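Local atomic coordinates of kojibiose phosphorylase (Gut metagenome, PDB entry 6W0P), a protein that belongs to glycoside hydrolase family 65, with an N-terminal beta domain, a helical central catalytic domain and a small C-terminal beta domain. Residues F374-L379 against Q441-E446. Sequence-based numbering, arbitrary orientation.
Sequences FRYNTL and QNYGIE
Y376 meets Y443 in a T-shaped aromatic pair, as the ring centroids 4.8 Å apart and the interplanar angle of 70° attest. Y443 supplies the edge: its CD1 stands 3.4 Å above the plane of the Y376 ring, over the centre, and comes within 3.5 Å of Y376 CE2. Y376 reaches across because its CG lies anti to the backbone N (chi1 -179°), carrying the ring from the last turn of helix 365-376 to helix 437-458. Both helices belong to the helical central domain of family 65, which has the (alpha/alpha)6-barrel fold; M447, one turn beyond Y443, also touches Y376.

Hydrogen bonding works at the edge of the same ring. Y376 OH donates to E446 OE1 at 2.7 Å, approaching on the syn side but 29° out of the carboxylate plane. The carboxylate stands nearly perpendicular to the ring. E446 extends from its helix to present this oxygen, while its OE2 has a long, weak ion pair with K517.

A van der Waals contact is added by L379, which closes the type I turn begun at Y376: its CD1 methyl lies 3.8 Å from E446 OE2, and its side chain also touches E450 of helix 437-458.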
loop_
_atom_site.group_PDB
_atom_site.type_symbol
_atom_site.label_atom_id
_atom_site.label_comp_id
_atom_site.label_asym_id
_atom_site.label_seq_id
_atom_site.Cartn_x
_atom_site.Cartn_y
_atom_site.Cartn_z
ATOM N N PHE A 374 -12.146 -28.669 -2.463
ATOM C CA PHE A 374 -11.055 -27.767 -2.888
ATOM C C PHE A 374 -10.500 -27.090 -1.636
ATOM O O PHE A 374 -9.265 -26.966 -1.548
ATOM C CB PHE A 374 -11.491 -26.732 -3.924
ATOM C CG PHE A 374 -10.549 -25.558 -3.955
ATOM C CD1 PHE A 374 -9.266 -25.689 -4.460
ATOM C CD2 PHE A 374 -10.920 -24.345 -3.408
ATOM C CE1 PHE A 374 -8.392 -24.613 -4.475
ATOM C CE2 PHE A 374 -10.042 -23.274 -3.408
ATOM C CZ PHE A 374 -8.779 -23.410 -3.943
ATOM N N ARG A 375 -11.379 -26.637 -0.735
ATOM C CA ARG A 375 -10.994 -25.906 0.505
ATOM C C ARG A 375 -10.393 -26.881 1.522
ATOM O O ARG A 375 -9.450 -26.501 2.209
ATOM C CB ARG A 375 -12.190 -25.156 1.097
ATOM C CG ARG A 375 -12.756 -24.091 0.170
ATOM C CD ARG A 375 -11.770 -22.984 -0.194
ATOM N NE ARG A 375 -12.461 -21.824 -0.764
ATOM C CZ ARG A 375 -11.908 -20.659 -1.074
ATOM N NH1 ARG A 375 -10.619 -20.450 -0.887
ATOM N NH2 ARG A 375 -12.655 -19.693 -1.580
ATOM N N TYR A 376 -10.939 -28.083 1.652
ATOM C CA TYR A 376 -10.357 -29.108 2.549
ATOM C C TYR A 376 -8.919 -29.353 2.094
ATOM O O TYR A 376 -8.019 -29.415 2.937
ATOM C CB TYR A 376 -11.152 -30.416 2.586
ATOM C CG TYR A 376 -10.510 -31.381 3.544
ATOM C CD1 TYR A 376 -10.697 -31.261 4.912
ATOM C CD2 TYR A 376 -9.575 -32.299 3.092
ATOM C CE1 TYR A 376 -10.026 -32.083 5.803
ATOM C CE2 TYR A 376 -8.895 -33.131 3.968
ATOM C CZ TYR A 376 -9.115 -33.020 5.328
ATOM O OH TYR A 376 -8.436 -33.854 6.167
ATOM N N ASN A 377 -8.696 -29.428 0.784
ATOM C CA ASN A 377 -7.388 -29.842 0.223
ATOM C C ASN A 377 -6.414 -28.660 0.228
ATOM O O ASN A 377 -5.265 -28.882 -0.180
ATOM C CB ASN A 377 -7.549 -30.493 -1.153
ATOM C CG ASN A 377 -8.213 -31.851 -1.085
ATOM O OD1 ASN A 377 -7.892 -32.658 -0.212
ATOM N ND2 ASN A 377 -9.130 -32.123 -1.998
ATOM N N THR A 378 -6.852 -27.462 0.638
ATOM C CA THR A 378 -5.991 -26.255 0.793
ATOM C C THR A 378 -6.033 -25.796 2.255
ATOM O O THR A 378 -5.676 -24.632 2.510
ATOM C CB THR A 378 -6.395 -25.118 -0.163
ATOM O OG1 THR A 378 -7.821 -24.981 -0.177
ATOM C CG2 THR A 378 -5.881 -25.360 -1.562
ATOM N N LEU A 379 -6.416 -26.686 3.176
ATOM C CA LEU A 379 -6.372 -26.430 4.642
ATOM C C LEU A 379 -4.953 -26.046 5.086
ATOM O O LEU A 379 -4.835 -25.137 5.907
ATOM C CB LEU A 379 -6.854 -27.661 5.421
ATOM C CG LEU A 379 -8.198 -27.517 6.130
ATOM C CD1 LEU A 379 -8.489 -28.740 7.005
ATOM C CD2 LEU A 379 -8.256 -26.248 6.971
ATOM N N GLN A 441 -18.017 -36.166 9.042
ATOM C CA GLN A 441 -17.079 -36.993 9.854
ATOM C C GLN A 441 -15.672 -36.930 9.247
ATOM O O GLN A 441 -14.735 -36.601 9.968
ATOM C CB GLN A 441 -17.565 -38.445 9.931
ATOM C CG GLN A 441 -16.723 -39.345 10.837
ATOM C CD GLN A 441 -16.643 -38.854 12.266
ATOM O OE1 GLN A 441 -17.621 -38.870 13.019
ATOM N NE2 GLN A 441 -15.461 -38.404 12.652
ATOM N N ASN A 442 -15.524 -37.232 7.961
ATOM C CA ASN A 442 -14.190 -37.441 7.333
ATOM C C ASN A 442 -13.484 -36.092 7.076
ATOM O O ASN A 442 -12.244 -36.103 7.050
ATOM C CB ASN A 442 -14.301 -38.293 6.066
ATOM C CG ASN A 442 -14.831 -39.685 6.324
ATOM O OD1 ASN A 442 -14.936 -40.100 7.472
ATOM N ND2 ASN A 442 -15.134 -40.424 5.271
ATOM N N TYR A 443 -14.225 -34.979 6.925
ATOM C CA TYR A 443 -13.686 -33.675 6.437
ATOM C C TYR A 443 -14.259 -32.471 7.198
ATOM O O TYR A 443 -13.485 -31.640 7.680
ATOM C CB TYR A 443 -13.946 -33.545 4.939
ATOM C CG TYR A 443 -13.363 -34.674 4.136
ATOM C CD1 TYR A 443 -11.992 -34.844 4.063
ATOM C CD2 TYR A 443 -14.173 -35.603 3.501
ATOM C CE1 TYR A 443 -11.429 -35.894 3.356
ATOM C CE2 TYR A 443 -13.626 -36.651 2.778
ATOM C CZ TYR A 443 -12.250 -36.796 2.707
ATOM O OH TYR A 443 -11.689 -37.814 1.994
ATOM N N GLY A 444 -15.584 -32.370 7.276
ATOM C CA GLY A 444 -16.311 -31.163 7.720
ATOM C C GLY A 444 -15.873 -30.680 9.083
ATOM O O GLY A 444 -15.494 -29.515 9.205
ATOM N N ILE A 445 -15.926 -31.557 10.074
ATOM C CA ILE A 445 -15.611 -31.230 11.491
ATOM C C ILE A 445 -14.209 -30.622 11.541
ATOM O O ILE A 445 -14.061 -29.560 12.134
ATOM C CB ILE A 445 -15.757 -32.484 12.366
ATOM C CG1 ILE A 445 -17.168 -33.064 12.252
ATOM C CG2 ILE A 445 -15.367 -32.187 13.814
ATOM C CD1 ILE A 445 -17.331 -34.434 12.884
ATOM N N GLU A 446 -13.228 -31.263 10.902
ATOM C CA GLU A 446 -11.828 -30.780 10.894
ATOM C C GLU A 446 -11.784 -29.323 10.397
ATOM O O GLU A 446 -11.168 -28.481 11.096
ATOM C CB GLU A 446 -10.933 -31.676 10.042
ATOM C CG GLU A 446 -9.465 -31.337 10.242
ATOM C CD GLU A 446 -8.512 -32.061 9.323
ATOM O OE1 GLU A 446 -8.933 -33.071 8.735
ATOM O OE2 GLU A 446 -7.357 -31.599 9.181
#